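Aminopeptidase-like protein (Chaetomium thermophilum, PDB 5JM6) is probably a zinc-dependent M18-family aminopeptidase that assembles as a dodecamer and is linked to the Cvt pathway of selective autophagy. Local coordinates at residues F54-V68 against I300-W312. Numbering follows the deposited sequence.
Sequences FTQPYLDFMTHNPTV and IFAGRIDDKLCSW. With ZN (zinc ion), chain G; ZN (zinc ion), chain H.
Helix 55-64 crosses helix 305-312 at 135°, their axes 11.3 Å apart at closest approach, and runs nearly parallel to strand 300-302 (11°). The join is an aromatic cluster of Y58, F61 and W312 in this M18-family metallopeptidase, beside its di-zinc site. W312 comes from helix 305-312, near whose start D306 bridges the two zinc ions. With CG anti to the backbone N (chi1 -174°), its indole offers one and the same face to both aromatics. F61 makes an offset stack on the five-membered ring, centroids 4.2 Å apart, with W312 CD1 over the centre of the phenyl face. Y58 turns its ring edge to the six-membered ring and lays CB over that face in a CH-pi contact. W312 NE1 hydrogen-bonds to the hydroxyl of Y74 on helix 68-81, consistent with a settled indole orientation. With an alanine in place of W312, F61 would probably lose its stacking partner, Y58 CB its ring face and the Y74 hydroxyl its indole N-H. Farther along Y58, CZ packs 3.7 Å from L309 CD1, while I300 CD1 touches Y58 CD2. Next to Y58, M62 bends at chi2 to bring SD 3.9 Å from K308 CB. Beyond it, P66 CA lies over one face of the R304 guanidinium.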
loop_
_atom_site.group_PDB
_atom_site.type_symbol
_atom_site.label_atom_id
_atom_site.label_comp_id
_atom_site.label_asym_id
_atom_site.label_seq_id
_atom_site.Cartn_x
_atom_site.Cartn_y
_atom_site.Cartn_z
ATOM N N PHE A 54 24.425 21.047 48.420
ATOM C CA PHE A 54 23.002 21.061 48.087
ATOM C C PHE A 54 22.443 19.716 47.627
ATOM O O PHE A 54 21.242 19.600 47.383
ATOM C CB PHE A 54 22.731 22.123 47.023
ATOM C CG PHE A 54 22.954 23.519 47.510
ATOM C CD1 PHE A 54 24.204 24.104 47.418
ATOM C CD2 PHE A 54 21.922 24.238 48.087
ATOM C CE1 PHE A 54 24.418 25.387 47.879
ATOM C CE2 PHE A 54 22.129 25.523 48.549
ATOM C CZ PHE A 54 23.380 26.098 48.444
ATOM N N THR A 55 23.295 18.701 47.521
ATOM C CA THR A 55 22.856 17.423 46.964
ATOM C C THR A 55 21.807 16.733 47.838
ATOM O O THR A 55 20.727 16.398 47.355
ATOM C CB THR A 55 24.041 16.462 46.742
ATOM O OG1 THR A 55 25.012 17.088 45.895
ATOM C CG2 THR A 55 23.564 15.176 46.078
ATOM N N GLN A 56 22.114 16.500 49.110
ATOM C CA GLN A 56 21.133 15.854 49.981
ATOM C C GLN A 56 19.915 16.739 50.308
ATOM O O GLN A 56 18.799 16.223 50.378
ATOM C CB GLN A 56 21.778 15.352 51.276
ATOM C CG GLN A 56 20.832 14.490 52.117
ATOM C CD GLN A 56 20.861 13.017 51.732
ATOM O OE1 GLN A 56 21.784 12.556 51.061
ATOM N NE2 GLN A 56 19.842 12.273 52.154
ATOM N N PRO A 57 20.114 18.057 50.540
ATOM C CA PRO A 57 18.894 18.861 50.704
ATOM C C PRO A 57 17.953 18.801 49.496
ATOM O O PRO A 57 16.737 18.771 49.688
ATOM C CB PRO A 57 19.439 20.277 50.906
ATOM C CG PRO A 57 20.754 20.066 51.565
ATOM C CD PRO A 57 21.319 18.820 50.929
ATOM N N TYR A 58 18.498 18.768 48.282
ATOM C CA TYR A 58 17.660 18.616 47.095
ATOM C C TYR A 58 16.983 17.251 47.081
ATOM O O TYR A 58 15.800 17.143 46.755
ATOM C CB TYR A 58 18.472 18.801 45.813
ATOM C CG TYR A 58 17.657 18.579 44.555
ATOM C CD1 TYR A 58 16.718 19.515 44.140
ATOM C CD2 TYR A 58 17.822 17.434 43.787
ATOM C CE1 TYR A 58 15.968 19.318 42.994
ATOM C CE2 TYR A 58 17.077 17.228 42.637
ATOM C CZ TYR A 58 16.153 18.175 42.246
ATOM O OH TYR A 58 15.408 17.975 41.105
ATOM N N LEU A 59 17.739 16.213 47.429
ATOM C CA LEU A 59 17.198 14.862 47.501
ATOM C C LEU A 59 15.988 14.807 48.424
ATOM O O LEU A 59 14.919 14.340 48.030
ATOM C CB LEU A 59 18.266 13.874 47.972
ATOM C CG LEU A 59 19.315 13.471 46.936
ATOM C CD1 LEU A 59 20.317 12.501 47.538
ATOM C CD2 LEU A 59 18.642 12.863 45.718
ATOM N N ASP A 60 16.156 15.301 49.647
ATOM C CA ASP A 60 15.075 15.299 50.627
ATOM C C ASP A 60 13.883 16.124 50.160
ATOM O O ASP A 60 12.736 15.764 50.420
ATOM C CB ASP A 60 15.566 15.825 51.975
ATOM C CG ASP A 60 16.587 14.913 52.617
ATOM O OD1 ASP A 60 16.560 13.696 52.335
ATOM O OD2 ASP A 60 17.414 15.412 53.408
ATOM N N PHE A 61 14.154 17.230 49.479
ATOM C CA PHE A 61 13.081 18.053 48.941
ATOM C C PHE A 61 12.235 17.234 47.965
ATOM O O PHE A 61 11.022 17.121 48.138
ATOM C CB PHE A 61 13.645 19.307 48.266
ATOM C CG PHE A 61 12.667 20.009 47.369
ATOM C CD1 PHE A 61 11.559 20.656 47.892
ATOM C CD2 PHE A 61 12.866 20.034 45.999
ATOM C CE1 PHE A 61 10.662 21.304 47.062
ATOM C CE2 PHE A 61 11.976 20.680 45.165
ATOM C CZ PHE A 61 10.873 21.316 45.696
ATOM N N MET A 62 12.884 16.636 46.969
ATOM C CA MET A 62 12.184 15.847 45.957
ATOM C C MET A 62 11.396 14.690 46.563
ATOM O O MET A 62 10.266 14.418 46.158
ATOM C CB MET A 62 13.174 15.303 44.924
ATOM C CG MET A 62 13.890 16.376 44.126
ATOM S SD MET A 62 12.759 17.497 43.279
ATOM C CE MET A 62 11.970 16.384 42.121
ATOM N N THR A 63 11.993 14.016 47.536
ATOM C CA THR A 63 11.380 12.842 48.140
ATOM C C THR A 63 10.074 13.165 48.874
ATOM O O THR A 63 9.076 12.464 48.715
ATOM C CB THR A 63 12.364 12.162 49.115
ATOM O OG1 THR A 63 13.448 11.588 48.373
ATOM C CG2 THR A 63 11.670 11.070 49.914
ATOM N N HIS A 64 10.090 14.215 49.686
ATOM C CA HIS A 64 8.974 14.497 50.589
ATOM C C HIS A 64 7.973 15.572 50.143
ATOM O O HIS A 64 7.109 15.971 50.924
ATOM C CB HIS A 64 9.540 14.816 51.967
ATOM C CG HIS A 64 10.280 13.662 52.566
ATOM N ND1 HIS A 64 11.655 13.620 52.651
ATOM C CD2 HIS A 64 9.837 12.478 53.048
ATOM C CE1 HIS A 64 12.024 12.472 53.191
ATOM N NE2 HIS A 64 10.940 11.760 53.441
ATOM N N ASN A 65 8.107 16.067 48.916
ATOM C CA ASN A 65 7.174 17.068 48.399
ATOM C C ASN A 65 6.693 16.733 46.988
ATOM O O ASN A 65 7.078 17.388 46.021
ATOM C CB ASN A 65 7.829 18.447 48.428
ATOM C CG ASN A 65 8.423 18.773 49.783
ATOM O OD1 ASN A 65 7.716 19.196 50.698
ATOM N ND2 ASN A 65 9.726 18.555 49.927
ATOM N N PRO A 66 5.846 15.699 46.873
ATOM C CA PRO A 66 5.459 15.090 45.595
ATOM C C PRO A 66 4.494 15.909 44.737
ATOM O O PRO A 66 4.394 15.649 43.538
ATOM C CB PRO A 66 4.799 13.772 46.023
ATOM C CG PRO A 66 4.790 13.772 47.550
ATOM C CD PRO A 66 5.030 15.175 47.978
ATOM N N THR A 67 3.775 16.851 45.333
ATOM C CA THR A 67 2.780 17.612 44.585
ATOM C C THR A 67 3.091 19.097 44.632
ATOM O O THR A 67 3.862 19.553 45.477
ATOM C CB THR A 67 1.352 17.373 45.119
ATOM O OG1 THR A 67 1.168 18.084 46.351
ATOM C CG2 THR A 67 1.105 15.888 45.344
ATOM N N VAL A 68 2.495 19.848 43.713
ATOM C CA VAL A 68 2.746 21.277 43.630
ATOM C C VAL A 68 2.325 21.972 44.932
ATOM O O VAL A 68 2.924 22.971 45.329
ATOM C CB VAL A 68 2.026 21.896 42.401
ATOM C CG1 VAL A 68 0.514 21.901 42.583
ATOM C CG2 VAL A 68 2.543 23.291 42.117
ATOM N N ILE A 300 21.871 11.953 39.993
ATOM C CA ILE A 300 20.686 11.962 40.840
ATOM C C ILE A 300 19.523 11.342 40.072
ATOM O O ILE A 300 19.192 11.783 38.974
ATOM C CB ILE A 300 20.316 13.383 41.304
ATOM C CG1 ILE A 300 21.323 13.877 42.340
ATOM C CG2 ILE A 300 18.920 13.404 41.905
ATOM C CD1 ILE A 300 21.131 15.322 42.738
ATOM N N PHE A 301 18.925 10.300 40.643
ATOM C CA PHE A 301 17.750 9.672 40.048
ATOM C C PHE A 301 16.500 10.118 40.791
ATOM O O PHE A 301 16.329 9.806 41.970
ATOM C CB PHE A 301 17.852 8.145 40.085
ATOM C CG PHE A 301 19.098 7.595 39.454
ATOM C CD1 PHE A 301 19.714 8.251 38.401
ATOM C CD2 PHE A 301 19.652 6.412 39.915
ATOM C CE1 PHE A 301 20.862 7.738 37.827
ATOM C CE2 PHE A 301 20.797 5.895 39.344
ATOM C CZ PHE A 301 21.402 6.559 38.298
ATOM N N ALA A 302 15.635 10.856 40.107
ATOM C CA ALA A 302 14.393 11.313 40.711
ATOM C C ALA A 302 13.349 11.611 39.648
ATOM O O ALA A 302 13.683 11.875 38.493
ATOM C CB ALA A 302 14.641 12.543 41.567
ATOM N N GLY A 303 12.084 11.568 40.047
ATOM C CA GLY A 303 10.995 11.946 39.169
ATOM C C GLY A 303 10.530 13.358 39.458
ATOM O O GLY A 303 10.849 13.911 40.511
ATOM N N ARG A 304 9.761 13.920 38.525
ATOM C CA ARG A 304 9.237 15.288 38.602
ATOM C C ARG A 304 10.334 16.341 38.539
ATOM O O ARG A 304 10.196 17.424 39.111
ATOM C CB ARG A 304 8.418 15.497 39.876
ATOM C CG ARG A 304 7.393 14.424 40.147
ATOM C CD ARG A 304 6.854 14.558 41.558
ATOM N NE ARG A 304 7.718 13.903 42.536
ATOM C CZ ARG A 304 7.742 12.590 42.741
ATOM N NH1 ARG A 304 6.955 11.794 42.031
ATOM N NH2 ARG A 304 8.553 12.071 43.653
ATOM N N ILE A 305 11.415 16.033 37.834
ATOM C CA ILE A 305 12.492 16.993 37.696
ATOM C C ILE A 305 12.095 18.128 36.752
ATOM O O ILE A 305 12.631 19.231 36.895
ATOM C CB ILE A 305 13.805 16.330 37.207
ATOM C CG1 ILE A 305 14.243 15.229 38.172
ATOM C CG2 ILE A 305 14.933 17.349 37.107
ATOM C CD1 ILE A 305 15.662 14.748 37.931
ATOM N N ASP A 306 11.127 17.921 35.844
ATOM C CA ASP A 306 10.861 19.012 34.911
ATOM C C ASP A 306 10.362 20.144 35.797
ATOM O O ASP A 306 9.216 20.203 36.256
ATOM C CB ASP A 306 9.842 18.633 33.811
ATOM C CG ASP A 306 9.645 19.751 32.759
ATOM O OD1 ASP A 306 9.546 20.936 33.132
ATOM O OD2 ASP A 306 9.606 19.454 31.545
ATOM N N ASP A 307 11.335 21.038 35.954
ATOM C CA ASP A 307 11.430 22.266 36.751
ATOM C C ASP A 307 11.298 22.310 38.273
ATOM O O ASP A 307 11.552 23.371 38.833
ATOM C CB ASP A 307 10.512 23.328 36.198
ATOM C CG ASP A 307 11.304 24.467 35.606
ATOM O OD1 ASP A 307 12.538 24.303 35.508
ATOM O OD2 ASP A 307 10.736 25.526 35.288
ATOM N N LYS A 308 10.962 21.233 38.971
ATOM C CA LYS A 308 11.168 21.300 40.416
ATOM C C LYS A 308 12.661 21.554 40.673
ATOM O O LYS A 308 13.026 22.194 41.656
ATOM C CB LYS A 308 10.684 20.035 41.126
ATOM C CG LYS A 308 9.201 20.057 41.496
ATOM C CD LYS A 308 8.739 18.686 41.968
ATOM C CE LYS A 308 7.398 18.744 42.683
ATOM N NZ LYS A 308 6.230 18.684 41.761
ATOM N N LEU A 309 13.510 21.094 39.755
ATOM C CA LEU A 309 14.955 21.308 39.848
ATOM C C LEU A 309 15.369 22.776 39.682
ATOM O O LEU A 309 16.049 23.322 40.549
ATOM C CB LEU A 309 15.684 20.443 38.815
ATOM C CG LEU A 309 17.197 20.626 38.652
ATOM C CD1 LEU A 309 17.920 20.571 39.988
ATOM C CD2 LEU A 309 17.757 19.569 37.718
ATOM N N CYS A 310 14.978 23.416 38.581
ATOM C CA CYS A 310 15.349 24.817 38.378
ATOM C C CYS A 310 14.653 25.720 39.389
ATOM O O CYS A 310 15.227 26.708 39.847
ATOM C CB CYS A 310 15.023 25.282 36.957
ATOM S SG CYS A 310 16.119 24.644 35.669
ATOM N N SER A 311 13.417 25.379 39.738
ATOM C CA SER A 311 12.671 26.157 40.718
ATOM C C SER A 311 13.326 26.094 42.092
ATOM O O SER A 311 13.507 27.122 42.744
ATOM C CB SER A 311 11.226 25.672 40.809
ATOM O OG SER A 311 10.504 26.006 39.636
ATOM N N TRP A 312 13.683 24.891 42.531
ATOM C CA TRP A 312 14.279 24.729 43.851
ATOM C C TRP A 312 15.608 25.466 43.952
ATOM O O TRP A 312 15.896 26.099 44.968
ATOM C CB TRP A 312 14.476 23.252 44.186
ATOM C CG TRP A 312 14.958 23.031 45.581
ATOM C CD1 TRP A 312 14.205 23.027 46.718
ATOM C CD2 TRP A 312 16.307 22.782 45.991
ATOM N NE1 TRP A 312 15.002 22.791 47.813
ATOM C CE2 TRP A 312 16.297 22.637 47.393
ATOM C CE3 TRP A 312 17.522 22.668 45.309
ATOM C CZ2 TRP A 312 17.454 22.383 48.124
ATOM C CZ3 TRP A 312 18.670 22.417 46.037
ATOM C CH2 TRP A 312 18.628 22.277 47.430
HETATM ZN ZN ZN G . 7.823 19.510 31.217
HETATM ZN ZN ZN H . 9.597 22.703 32.262
#